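Local coordinates for extracellular solute-binding protein, family 1 (Trichodesmium erythraeum IMS101, PDB 6G7N) that binds ferric iron in a tyrosine-rich cleft and probably hands it to an ABC transporter for uptake into the cell, at residues R65-G70 / K93-F98; N4-R9 / E41-E46; Q15-S20 / L252-S257; T79-N82 / L88-P91; D122-K127 / E159-G164. All coordinates share one frame; numbering follows the deposited sequence.

Contact 1 of 5, residues R65-G70 / K93-F98; sequences RAQEAG and KLWFGF
The Q67 side chain lies across the end of L94, its methylene groups and amide carbon passing the CD1 methyl at about a right angle. In the two-lobed fold of periplasmic solute-binding proteins, this contact joins the closing turn of helix 60-68 to the chain that leads into strand 96-108. It illustrates how one glutamine can serve as both spacer and acceptor. The amide carbon CD of Q67 comes to 3.8 Å from CD1 of L94, with CG of Q67 close behind at 3.9 Å from that methyl. Beyond CG the chain is extended, carrying the amide past the leucine to the indole of W95. A chi1 of 123° puts Q67 far from any staggered position, so the reach may be bought with some torsional strain. W95 in turn has its CG wedged between its own backbone N and carbonyl carbon, and the pyrrole edge faces the helix. W95 also packs on S90, and E92 packs on Q67. Behind the glutamine the helix ends in a Schellman motif, in which G70, with positive phi, sends its N back to Q67 O over 3.0 Å; G70 O also receives K240 NZ. Amide and indole planes stand 42° apart, yet a sound bond forms between the two groups. W95 NE1 donates to Q67 OE1 over 2.9 Å, with an N-H...O angle of 151°, the donor lying in the carbonyl plane and the acceptor slightly tilted from that of the indole.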
# COMPACT_ATOMS: atom_id res chain seq x y z
N ARG A 65 -7.85 5.07 -9.70
CA ARG A 65 -7.66 6.19 -10.68
C ARG A 65 -7.36 5.67 -12.09
O ARG A 65 -7.88 6.20 -13.08
CB ARG A 65 -6.53 7.09 -10.20
CG ARG A 65 -6.88 7.95 -8.98
CD ARG A 65 -5.71 8.74 -8.40
NE ARG A 65 -6.10 9.55 -7.22
CZ ARG A 65 -5.24 10.18 -6.41
NH1 ARG A 65 -3.92 10.10 -6.60
NH2 ARG A 65 -5.70 10.92 -5.39
N ALA A 66 -6.58 4.59 -12.20
CA ALA A 66 -6.32 3.97 -13.51
C ALA A 66 -7.61 3.45 -14.11
O ALA A 66 -7.89 3.64 -15.30
CB ALA A 66 -5.27 2.87 -13.37
N GLN A 67 -8.41 2.78 -13.28
CA GLN A 67 -9.69 2.26 -13.75
C GLN A 67 -10.60 3.38 -14.27
O GLN A 67 -11.22 3.26 -15.33
CB GLN A 67 -10.33 1.39 -12.67
CG GLN A 67 -11.68 1.78 -12.21
CD GLN A 67 -12.20 0.93 -11.10
OE1 GLN A 67 -11.50 0.26 -10.37
NE2 GLN A 67 -13.48 0.99 -10.93
N GLU A 68 -10.66 4.46 -13.51
CA GLU A 68 -11.50 5.61 -13.92
C GLU A 68 -10.99 6.33 -15.19
O GLU A 68 -11.79 6.90 -15.95
CB GLU A 68 -11.67 6.59 -12.78
CG GLU A 68 -12.43 6.02 -11.59
CD GLU A 68 -13.85 5.57 -11.89
OE1 GLU A 68 -14.71 6.44 -12.10
OE2 GLU A 68 -14.12 4.33 -11.88
N ALA A 69 -9.68 6.27 -15.41
CA ALA A 69 -9.10 6.81 -16.63
C ALA A 69 -9.42 5.94 -17.86
O ALA A 69 -9.13 6.35 -18.98
CB ALA A 69 -7.60 6.97 -16.46
N GLY A 70 -9.96 4.73 -17.66
CA GLY A 70 -10.36 3.86 -18.75
C GLY A 70 -9.21 3.10 -19.34
O GLY A 70 -9.33 2.61 -20.46
N LYS A 93 -12.92 -6.73 -11.58
CA LYS A 93 -11.86 -7.53 -12.22
C LYS A 93 -10.93 -6.70 -13.08
O LYS A 93 -10.27 -7.22 -13.98
CB LYS A 93 -12.40 -8.74 -12.97
CG LYS A 93 -13.39 -9.58 -12.18
CD LYS A 93 -12.79 -10.25 -10.94
CE LYS A 93 -13.80 -11.14 -10.19
NZ LYS A 93 -14.87 -10.34 -9.56
N LEU A 94 -10.81 -5.42 -12.76
CA LEU A 94 -9.96 -4.50 -13.50
C LEU A 94 -8.51 -4.48 -13.03
O LEU A 94 -7.61 -4.10 -13.79
CB LEU A 94 -10.55 -3.10 -13.48
CG LEU A 94 -11.86 -2.96 -14.26
CD1 LEU A 94 -12.55 -1.67 -13.87
CD2 LEU A 94 -11.61 -3.01 -15.77
N TRP A 95 -8.27 -4.86 -11.77
CA TRP A 95 -6.95 -4.86 -11.20
C TRP A 95 -6.96 -5.79 -10.00
O TRP A 95 -8.01 -6.16 -9.48
CB TRP A 95 -6.46 -3.43 -10.83
CG TRP A 95 -7.45 -2.61 -10.08
CD1 TRP A 95 -8.25 -1.64 -10.63
CD2 TRP A 95 -7.79 -2.66 -8.68
NE1 TRP A 95 -9.07 -1.09 -9.67
CE2 TRP A 95 -8.82 -1.72 -8.48
CE3 TRP A 95 -7.36 -3.46 -7.59
CZ2 TRP A 95 -9.42 -1.55 -7.25
CZ3 TRP A 95 -7.97 -3.29 -6.38
CH2 TRP A 95 -8.98 -2.35 -6.20
N PHE A 96 -5.75 -6.12 -9.57
CA PHE A 96 -5.52 -7.21 -8.61
C PHE A 96 -4.33 -6.87 -7.75
O PHE A 96 -3.31 -6.39 -8.25
CB PHE A 96 -5.20 -8.52 -9.39
CG PHE A 96 -6.28 -8.92 -10.36
CD1 PHE A 96 -6.31 -8.37 -11.65
CD2 PHE A 96 -7.33 -9.76 -9.99
CE1 PHE A 96 -7.34 -8.66 -12.53
CE2 PHE A 96 -8.36 -10.04 -10.88
CZ PHE A 96 -8.35 -9.49 -12.13
N GLY A 97 -4.41 -7.20 -6.46
CA GLY A 97 -3.25 -7.10 -5.59
C GLY A 97 -2.32 -8.30 -5.69
O GLY A 97 -2.78 -9.42 -5.73
N PHE A 98 -1.02 -8.00 -5.65
CA PHE A 98 0.02 -9.02 -5.69
C PHE A 98 0.94 -9.02 -4.48
O PHE A 98 1.56 -10.04 -4.20
CB PHE A 98 0.82 -8.96 -6.99
CG PHE A 98 -0.05 -9.22 -8.20
CD1 PHE A 98 -0.44 -10.50 -8.53
CD2 PHE A 98 -0.52 -8.19 -8.98
CE1 PHE A 98 -1.28 -10.73 -9.60
CE2 PHE A 98 -1.38 -8.41 -10.04
CZ PHE A 98 -1.75 -9.68 -10.36

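Contact 2 of 5, residues N4-R9 / E41-E46; sequences NLYSSR and ERIKSE
With chi1 of -80° in Y6 and -70° in E46, each has its CG anti to its own carbonyl carbon, and the phenol and the extended glutamate meet from opposite directions. Y6 OH donates to E46 OE1 over 2.9 Å, using the syn lone pair of that oxygen, and the ring stands nearly perpendicular to the carboxylate. The same oxygen is also bonded to S50 OG. The other oxygen serves a different partner: R42 NE forms a salt bridge with E46 OE2, 2.9 Å long, which comes from above the carboxylate plane while lying in the plane of the guanidinium. Both ends of the carboxylate are therefore fixed, and the neighbouring arginine would tend to keep it ionised. R42 crosses the phenol at about a right angle, with NE 3.8 Å from Y6 CE2. Deeper in, I43 slides past the ring in the opposite sense, bringing CG1 to 3.5 Å from Y6 CD2. After Y6 the strand ends in an ST turn, S7 OG accepting from R9 N, and S8 and R9 enter the ligand pocket. Helix 36-46 belongs to the beta-alpha-beta crossover from strand 28-33 to strand 54-58, and covers the intervening parallel strand 2-7, as in Rossmann-like lobes.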
# COMPACT_ATOMS: atom_id res chain seq x y z
N ASN A 4 4.80 -5.69 -22.60
CA ASN A 4 5.26 -4.38 -22.15
C ASN A 4 4.65 -4.07 -20.79
O ASN A 4 3.44 -3.84 -20.69
CB ASN A 4 4.90 -3.33 -23.19
CG ASN A 4 5.53 -3.62 -24.53
OD1 ASN A 4 6.73 -3.86 -24.60
ND2 ASN A 4 4.73 -3.62 -25.58
N LEU A 5 5.51 -4.08 -19.78
CA LEU A 5 5.14 -3.82 -18.39
C LEU A 5 5.43 -2.36 -18.05
O LEU A 5 6.60 -1.97 -18.03
CB LEU A 5 5.95 -4.73 -17.49
CG LEU A 5 5.83 -4.51 -15.98
CD1 LEU A 5 4.40 -4.60 -15.45
CD2 LEU A 5 6.75 -5.44 -15.19
N TYR A 6 4.37 -1.58 -17.82
CA TYR A 6 4.50 -0.18 -17.36
C TYR A 6 4.31 -0.23 -15.84
O TYR A 6 3.23 -0.54 -15.35
CB TYR A 6 3.41 0.69 -17.98
CG TYR A 6 3.63 1.17 -19.40
CD1 TYR A 6 4.13 0.34 -20.39
CD2 TYR A 6 3.25 2.46 -19.75
CE1 TYR A 6 4.28 0.79 -21.70
CE2 TYR A 6 3.37 2.91 -21.05
CZ TYR A 6 3.89 2.09 -22.02
OH TYR A 6 3.99 2.56 -23.32
N SER A 7 5.37 0.04 -15.09
CA SER A 7 5.33 -0.13 -13.63
C SER A 7 6.03 0.99 -12.89
O SER A 7 7.12 1.43 -13.28
CB SER A 7 5.97 -1.44 -13.22
OG SER A 7 5.94 -1.60 -11.82
N SER A 8 5.41 1.41 -11.79
CA SER A 8 6.08 2.28 -10.80
C SER A 8 6.68 1.52 -9.61
O SER A 8 7.21 2.12 -8.67
CB SER A 8 5.09 3.34 -10.31
OG SER A 8 4.04 2.75 -9.55
N ARG A 9 6.54 0.19 -9.63
CA ARG A 9 6.75 -0.70 -8.46
C ARG A 9 7.92 -1.67 -8.65
O ARG A 9 8.16 -2.55 -7.82
CB ARG A 9 5.40 -1.43 -8.19
CG ARG A 9 5.32 -2.54 -7.11
CD ARG A 9 5.82 -2.16 -5.72
NE ARG A 9 5.71 -3.27 -4.79
CZ ARG A 9 6.54 -4.31 -4.77
NH1 ARG A 9 7.57 -4.37 -5.59
NH2 ARG A 9 6.33 -5.30 -3.90
N GLU A 41 -1.29 8.76 -16.88
CA GLU A 41 -1.40 9.84 -17.84
C GLU A 41 -0.76 9.44 -19.16
O GLU A 41 -1.30 9.70 -20.23
CB GLU A 41 -0.77 11.12 -17.23
N ARG A 42 0.41 8.81 -19.11
CA ARG A 42 1.08 8.36 -20.34
C ARG A 42 0.24 7.36 -21.13
O ARG A 42 0.12 7.46 -22.33
CB ARG A 42 2.46 7.78 -20.01
CG ARG A 42 3.16 7.12 -21.18
CD ARG A 42 4.54 6.68 -20.81
NE ARG A 42 5.25 6.04 -21.93
CZ ARG A 42 6.55 5.77 -21.96
NH1 ARG A 42 7.35 6.07 -20.94
NH2 ARG A 42 7.07 5.17 -23.02
N ILE A 43 -0.30 6.34 -20.44
CA ILE A 43 -1.12 5.35 -21.13
C ILE A 43 -2.41 6.00 -21.68
O ILE A 43 -2.83 5.68 -22.80
CB ILE A 43 -1.44 4.14 -20.20
CG1 ILE A 43 -0.14 3.41 -19.84
CG2 ILE A 43 -2.43 3.19 -20.86
CD1 ILE A 43 -0.30 2.43 -18.68
N LYS A 44 -3.04 6.86 -20.89
CA LYS A 44 -4.27 7.51 -21.33
C LYS A 44 -3.99 8.32 -22.61
O LYS A 44 -4.73 8.23 -23.57
CB LYS A 44 -4.85 8.41 -20.22
CG LYS A 44 -6.28 8.84 -20.47
CD LYS A 44 -6.82 9.76 -19.39
CE LYS A 44 -8.34 9.70 -19.39
NZ LYS A 44 -8.93 10.98 -18.93
N SER A 45 -2.89 9.04 -22.62
CA SER A 45 -2.55 9.90 -23.76
C SER A 45 -2.13 9.09 -25.00
O SER A 45 -2.45 9.48 -26.13
CB SER A 45 -1.45 10.87 -23.34
OG SER A 45 -0.18 10.26 -23.37
N GLU A 46 -1.43 7.97 -24.79
CA GLU A 46 -1.07 7.05 -25.88
C GLU A 46 -2.32 6.41 -26.50
O GLU A 46 -2.32 6.03 -27.67
CB GLU A 46 -0.04 5.98 -25.41
CG GLU A 46 1.38 6.48 -25.10
CD GLU A 46 2.29 5.45 -24.42
OE1 GLU A 46 1.81 4.35 -24.05
OE2 GLU A 46 3.52 5.73 -24.26

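Contact 3 of 5, residues Q15-S20 / L252-S257; sequences QALYDS and LEYLVS
Y254 O is gripped twice by S257, whose OG donates in the carbonyl plane at 2.8 Å from Y254 O and whose N lies 3.0 Å from the same oxygen. This turn closes helix 245-255 of the periplasmic-binding-protein fold, and S257, as N-cap, opens helix 258-266 with a weak bond from A260 N. The tyrosine so anchored faces helix 15-25, which belongs to the crossover between strands 2-7 and 28-33. CG of Y254 is anti to its backbone N (chi1 166°), an arrangement that sends the ring toward L17 and S20. There the phenol and L17 slide past each other in opposite directions. S20 comes to the hydroxyl, its CB 3.4 Å from Y254 OH. A260 and F264 of helix 258-266 also touch L17, so the leucine is held among three helices, well buried. L255, the next residue after the tyrosine, crosses L17 at about a right angle. L17 is modelled in two conformers, and the closeness of its CD2 contacts, which belong to one of them, is doubtful: in that conformer the methyl sits at the ring edge, in its plane, CD2 of L17 being 3.4 Å from Y254 CE2 and 3.5 Å from CD2 of L255.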
# COMPACT_ATOMS: atom_id res chain seq x y z
N GLN A 15 13.99 -8.51 -11.39
CA GLN A 15 14.53 -9.16 -12.62
C GLN A 15 14.51 -10.70 -12.56
O GLN A 15 14.27 -11.36 -13.56
CB GLN A 15 15.93 -8.66 -12.93
CG GLN A 15 16.40 -9.05 -14.33
CD GLN A 15 15.56 -8.43 -15.43
OE1 GLN A 15 15.33 -7.24 -15.41
NE2 GLN A 15 15.07 -9.24 -16.38
N ALA A 16 14.64 -11.26 -11.35
CA ALA A 16 14.52 -12.73 -11.17
C ALA A 16 13.13 -13.25 -11.54
O ALA A 16 12.99 -14.32 -12.11
CB ALA A 16 14.87 -13.15 -9.75
N LEU A 17 12.12 -12.46 -11.22
CA LEU A 17 10.79 -12.82 -11.56
C LEU A 17 10.59 -12.76 -13.09
O LEU A 17 10.02 -13.68 -13.66
CB LEU A 17 9.90 -11.87 -10.75
CG LEU A 17 8.45 -12.13 -10.70
CD1 LEU A 17 7.90 -11.58 -9.41
CD2 LEU A 17 7.84 -11.43 -11.90
N TYR A 18 11.10 -11.70 -13.73
CA TYR A 18 10.89 -11.58 -15.17
C TYR A 18 11.60 -12.73 -15.87
O TYR A 18 11.06 -13.32 -16.78
CB TYR A 18 11.40 -10.23 -15.71
CG TYR A 18 10.87 -9.00 -15.00
CD1 TYR A 18 9.67 -8.98 -14.30
CD2 TYR A 18 11.63 -7.84 -15.02
CE1 TYR A 18 9.25 -7.85 -13.62
CE2 TYR A 18 11.22 -6.70 -14.37
CZ TYR A 18 10.03 -6.71 -13.66
OH TYR A 18 9.61 -5.58 -12.97
N ASP A 19 12.82 -13.04 -15.44
CA ASP A 19 13.59 -14.11 -16.07
C ASP A 19 12.95 -15.48 -15.90
O ASP A 19 12.93 -16.27 -16.83
CB ASP A 19 15.02 -14.10 -15.53
CG ASP A 19 15.84 -12.87 -16.01
OD1 ASP A 19 15.37 -12.11 -16.86
OD2 ASP A 19 16.92 -12.67 -15.47
N SER A 20 12.38 -15.76 -14.73
CA SER A 20 11.66 -17.00 -14.51
C SER A 20 10.42 -17.07 -15.38
O SER A 20 10.12 -18.12 -15.99
CB SER A 20 11.32 -17.15 -13.05
OG SER A 20 10.58 -18.33 -12.87
N LEU A 252 0.17 -11.95 -15.08
CA LEU A 252 -0.55 -11.82 -13.81
C LEU A 252 -0.70 -13.15 -13.10
O LEU A 252 -0.53 -13.25 -11.87
CB LEU A 252 -1.91 -11.16 -14.02
CG LEU A 252 -1.93 -9.76 -14.63
CD1 LEU A 252 -3.33 -9.20 -14.52
CD2 LEU A 252 -0.89 -8.82 -13.97
N GLU A 253 -1.03 -14.20 -13.85
CA GLU A 253 -1.17 -15.52 -13.24
C GLU A 253 0.15 -16.00 -12.66
O GLU A 253 0.19 -16.59 -11.58
CB GLU A 253 -1.75 -16.50 -14.22
CG GLU A 253 -3.20 -16.21 -14.54
CD GLU A 253 -3.85 -17.15 -15.55
OE1 GLU A 253 -3.14 -17.78 -16.35
OE2 GLU A 253 -5.11 -17.19 -15.58
N TYR A 254 1.26 -15.77 -13.37
CA TYR A 254 2.56 -16.14 -12.84
C TYR A 254 2.85 -15.45 -11.51
O TYR A 254 3.42 -16.06 -10.59
CB TYR A 254 3.64 -15.81 -13.89
CG TYR A 254 5.01 -15.85 -13.31
CD1 TYR A 254 5.64 -17.04 -12.96
CD2 TYR A 254 5.68 -14.66 -12.98
CE1 TYR A 254 6.89 -17.04 -12.34
CE2 TYR A 254 6.89 -14.65 -12.37
CZ TYR A 254 7.49 -15.83 -12.04
OH TYR A 254 8.69 -15.79 -11.35
N LEU A 255 2.42 -14.19 -11.36
CA LEU A 255 2.69 -13.45 -10.14
C LEU A 255 2.06 -14.04 -8.88
O LEU A 255 2.54 -13.72 -7.78
CB LEU A 255 2.28 -11.99 -10.27
CG LEU A 255 3.13 -11.13 -11.22
CD1 LEU A 255 2.51 -9.74 -11.28
CD2 LEU A 255 4.56 -11.05 -10.78
N VAL A 256 1.02 -14.86 -9.01
CA VAL A 256 0.43 -15.50 -7.84
C VAL A 256 1.06 -16.84 -7.50
O VAL A 256 0.68 -17.46 -6.50
CB VAL A 256 -1.10 -15.58 -7.87
CG1 VAL A 256 -1.70 -14.20 -8.08
CG2 VAL A 256 -1.62 -16.55 -8.92
N SER A 257 2.00 -17.32 -8.32
CA SER A 257 2.69 -18.55 -7.98
C SER A 257 3.49 -18.38 -6.68
O SER A 257 3.94 -17.27 -6.36
CB SER A 257 3.61 -19.00 -9.12
OG SER A 257 4.72 -18.12 -9.29

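Contact 4 of 5, residues T79-N82 / L88-P91; sequences TLNN and LRSP
R89 carries nearly all of the meeting between loop 88-91 and helix 78-83, a case of an arginine laid against the last turn of a short helix. One residue earlier, L88 is tied by its backbone to G97 and rests its side chain on K100, which sets the loop against the start of strand 96-108. At R89 the chain turns its side chain toward the helix. With chi1 at 45°, CG sits between the backbone N and carbonyl carbon, and from there to NE the chain runs straight out, passing F96. The guanidinium then slips under N81: the asparagine CB stands 3.9 Å above the plane, over its centre, so the flat cation is packed on one face. N81 and R89 cross at about a right angle, their amide and guanidinium planes 42° apart, and OD1 of N81 keeps 3.8 Å from R89 CD. The polar grip comes from main-chain carbonyls. R89 NH1 reaches N81 O at 2.9 Å, but the bond is bent and weak, and the firmer one is that from R89 NE to I84 O. A cation here should suit the partial negative charge of a helix C-terminus. R89 O accepts from N295 ND2. S90 then bonds through OG to E92 N, while P91 touches N295. The loop thus carries the chain from helix 78-83 into strand 96-108, which pairs with strands of both lobes, consistent with the hinge strands of periplasmic binding proteins.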
# COMPACT_ATOMS: atom_id res chain seq x y z
N THR A 79 -7.37 -18.79 -11.66
CA THR A 79 -6.16 -18.68 -10.88
C THR A 79 -6.10 -17.37 -10.08
O THR A 79 -5.84 -17.37 -8.88
CB THR A 79 -4.93 -18.84 -11.80
OG1 THR A 79 -4.95 -20.17 -12.31
CG2 THR A 79 -3.64 -18.59 -11.10
N LEU A 80 -6.35 -16.24 -10.74
CA LEU A 80 -6.31 -14.97 -10.02
C LEU A 80 -7.37 -14.92 -8.93
O LEU A 80 -7.11 -14.48 -7.81
CB LEU A 80 -6.50 -13.78 -10.95
CG LEU A 80 -5.43 -13.57 -12.02
CD1 LEU A 80 -5.73 -12.34 -12.85
CD2 LEU A 80 -4.04 -13.47 -11.43
N ASN A 81 -8.59 -15.36 -9.25
CA ASN A 81 -9.65 -15.20 -8.29
C ASN A 81 -9.50 -16.14 -7.10
O ASN A 81 -9.81 -15.78 -5.97
CB ASN A 81 -11.01 -15.35 -8.92
CG ASN A 81 -11.34 -14.28 -9.93
OD1 ASN A 81 -10.76 -13.18 -9.94
ND2 ASN A 81 -12.29 -14.59 -10.80
N ASN A 82 -9.06 -17.37 -7.36
CA ASN A 82 -8.89 -18.30 -6.26
C ASN A 82 -7.70 -17.91 -5.35
O ASN A 82 -7.80 -18.03 -4.14
CB ASN A 82 -8.71 -19.74 -6.78
CG ASN A 82 -8.60 -20.71 -5.63
OD1 ASN A 82 -9.42 -20.71 -4.71
ND2 ASN A 82 -7.47 -21.48 -5.63
N LEU A 88 -8.72 -7.99 -1.86
CA LEU A 88 -7.52 -7.42 -2.42
C LEU A 88 -7.56 -7.36 -3.95
O LEU A 88 -6.52 -7.14 -4.58
CB LEU A 88 -6.28 -8.19 -1.95
CG LEU A 88 -6.12 -8.30 -0.43
CD1 LEU A 88 -4.85 -9.05 -0.09
CD2 LEU A 88 -6.11 -6.93 0.25
N ARG A 89 -8.75 -7.51 -4.55
CA ARG A 89 -8.88 -7.35 -6.01
C ARG A 89 -10.15 -6.56 -6.31
O ARG A 89 -11.12 -6.52 -5.56
CB ARG A 89 -8.86 -8.72 -6.72
CG ARG A 89 -9.70 -9.81 -6.09
CD ARG A 89 -9.67 -11.12 -6.91
NE ARG A 89 -10.16 -12.28 -6.17
CZ ARG A 89 -11.44 -12.61 -6.01
NH1 ARG A 89 -11.74 -13.73 -5.33
NH2 ARG A 89 -12.42 -11.85 -6.50
N SER A 90 -10.12 -5.90 -7.48
CA SER A 90 -11.25 -5.09 -7.92
C SER A 90 -12.51 -5.95 -8.02
O SER A 90 -12.48 -6.97 -8.73
CB SER A 90 -10.96 -4.61 -9.33
OG SER A 90 -12.08 -4.00 -9.95
N PRO A 91 -13.65 -5.50 -7.49
CA PRO A 91 -14.91 -6.22 -7.73
C PRO A 91 -15.27 -6.37 -9.20
O PRO A 91 -15.97 -7.32 -9.56
CB PRO A 91 -15.95 -5.37 -6.99
CG PRO A 91 -15.15 -4.78 -5.87
CD PRO A 91 -13.84 -4.42 -6.50

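Contact 5 of 5, residues D122-K127 / E159-G164; sequences DLAQNK and EGWAKG
A124 pushes its methyl group against W161, CB lying 3.5 Å from CD1 of the indole and 3.4 Å from the tryptophan's own O. The methyl comes at the ring obliquely, and its carbon is also 3.8 Å from W161 NE1. This position of the indole follows from chi1 of 173°, with CG opposite the backbone N, and chi2 of 84°, which stands the ring across the chain with its pyrrole part toward the loop. NE1 donates to Y120 O, just ahead of the 122-127 loop, so that the rotation of the ring is fixed by a bond as well as by packing. F165 stacks on the same indole, and I146 and L149 of the same helix touch it. That helix, 140-167, is a long element of the second lobe of the binding-protein fold. Its first turn carries the iron ligand Y141, and this contact lies near its other end, far from the metal. One turn after W161, G164 has no side chain, and the backbones draw close: CA of A124 is 4.4 Å from CA of G164, and A124 O is 3.9 Å from the glycine CA. Away from the helix the loop braces itself. The backbone turn between D122 and K127 lets the lysine, with chi1 of 64° and an extended chain beyond, reach D122, where K127 NZ makes a salt bridge to D122 OD1, 2.8 Å long, on the syn lone pair. D122 OD2 is meanwhile taken by W128 NE1, while L123 O and Q125 O share N168 ND2.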
# COMPACT_ATOMS: atom_id res chain seq x y z
N ASP A 122 -8.94 5.68 18.44
CA ASP A 122 -8.37 6.14 19.71
C ASP A 122 -7.33 7.24 19.52
O ASP A 122 -7.04 8.00 20.46
CB ASP A 122 -7.76 4.94 20.45
CG ASP A 122 -6.88 5.31 21.63
OD1 ASP A 122 -7.46 5.44 22.69
OD2 ASP A 122 -5.61 5.33 21.55
N LEU A 123 -6.76 7.35 18.32
CA LEU A 123 -5.73 8.36 18.07
C LEU A 123 -6.26 9.79 18.09
O LEU A 123 -5.45 10.73 18.15
CB LEU A 123 -5.03 8.09 16.74
CG LEU A 123 -4.39 6.70 16.67
CD1 LEU A 123 -3.74 6.51 15.31
CD2 LEU A 123 -3.39 6.53 17.80
N ALA A 124 -7.58 9.97 18.10
CA ALA A 124 -8.17 11.30 18.25
C ALA A 124 -8.37 11.72 19.69
O ALA A 124 -8.80 12.85 19.93
CB ALA A 124 -9.52 11.35 17.50
N GLN A 125 -8.08 10.85 20.65
CA GLN A 125 -8.28 11.16 22.06
C GLN A 125 -7.26 12.19 22.53
O GLN A 125 -6.10 12.24 22.06
CB GLN A 125 -8.17 9.89 22.87
CG GLN A 125 -9.30 8.89 22.64
CD GLN A 125 -10.63 9.34 23.22
OE1 GLN A 125 -10.69 10.07 24.20
NE2 GLN A 125 -11.72 8.94 22.57
N ASN A 126 -7.67 12.98 23.52
CA ASN A 126 -6.86 14.09 24.07
C ASN A 126 -5.51 13.64 24.62
O ASN A 126 -4.55 14.43 24.64
CB ASN A 126 -7.60 14.82 25.21
CG ASN A 126 -8.90 15.50 24.77
OD1 ASN A 126 -9.08 15.83 23.60
ND2 ASN A 126 -9.79 15.75 25.73
N LYS A 127 -5.43 12.41 25.12
CA LYS A 127 -4.19 11.89 25.67
C LYS A 127 -3.03 11.92 24.69
O LYS A 127 -1.87 11.93 25.11
CB LYS A 127 -4.38 10.48 26.23
CG LYS A 127 -4.74 9.46 25.16
CD LYS A 127 -5.20 8.14 25.74
CE LYS A 127 -5.71 7.24 24.63
NZ LYS A 127 -6.24 5.95 25.13
N GLU A 159 -15.20 13.34 10.29
CA GLU A 159 -14.69 14.68 10.49
C GLU A 159 -14.40 14.97 11.95
O GLU A 159 -13.37 15.58 12.28
CB GLU A 159 -15.62 15.73 9.88
CG GLU A 159 -15.10 17.15 10.00
CD GLU A 159 -15.91 18.17 9.24
OE1 GLU A 159 -16.56 17.84 8.22
OE2 GLU A 159 -15.88 19.35 9.65
N GLY A 160 -15.26 14.53 12.85
CA GLY A 160 -15.01 14.67 14.28
C GLY A 160 -13.73 13.98 14.70
O GLY A 160 -12.92 14.53 15.45
N TRP A 161 -13.52 12.77 14.19
CA TRP A 161 -12.27 12.03 14.44
C TRP A 161 -11.08 12.81 13.90
O TRP A 161 -10.08 13.01 14.61
CB TRP A 161 -12.32 10.63 13.79
CG TRP A 161 -10.99 9.94 13.87
CD1 TRP A 161 -10.49 9.20 14.93
CD2 TRP A 161 -9.94 9.97 12.90
NE1 TRP A 161 -9.21 8.82 14.67
CE2 TRP A 161 -8.83 9.27 13.44
CE3 TRP A 161 -9.81 10.54 11.64
CZ2 TRP A 161 -7.63 9.11 12.73
CZ3 TRP A 161 -8.62 10.40 10.97
CH2 TRP A 161 -7.56 9.70 11.50
N ALA A 162 -11.18 13.28 12.66
CA ALA A 162 -10.06 13.92 12.01
C ALA A 162 -9.67 15.23 12.69
O ALA A 162 -8.50 15.57 12.76
CB ALA A 162 -10.34 14.12 10.54
N LYS A 163 -10.68 15.95 13.18
CA LYS A 163 -10.46 17.19 13.96
C LYS A 163 -9.63 16.96 15.28
O LYS A 163 -8.77 17.74 15.77
CB LYS A 163 -11.81 17.83 14.26
CG LYS A 163 -11.75 19.23 14.83
CD LYS A 163 -12.94 20.05 14.38
CE LYS A 163 -12.76 21.51 14.74
NZ LYS A 163 -11.44 22.02 14.28
N GLY A 164 -9.91 15.82 15.90
CA GLY A 164 -9.13 15.46 17.09
C GLY A 164 -7.75 14.94 16.74
O GLY A 164 -6.78 15.25 17.41

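How the contacts relate
Contacts 1 to 4 form one connected group, whereas contact 5 stands apart in the other lobe, its nearest atoms about 17 Å from contact 1. Contact 3 is the most buried and is mainly apolar; contacts 1, 2, 4 and 5 are only partly buried. Across the chain, contacts 1 and 2 use a single directed hydrogen bond each, contact 4 a weak one, and contact 5 relies on packing. F98 of contact 1 packs on L252 and L255 of contact 3, and L80 of contact 4 meets the same helix. Contacts 1 and 4 are joined by backbone pairing of 88-90 with 95-97. L5 of contact 2 touches Y18 of contact 3, so the strand has helices on both faces.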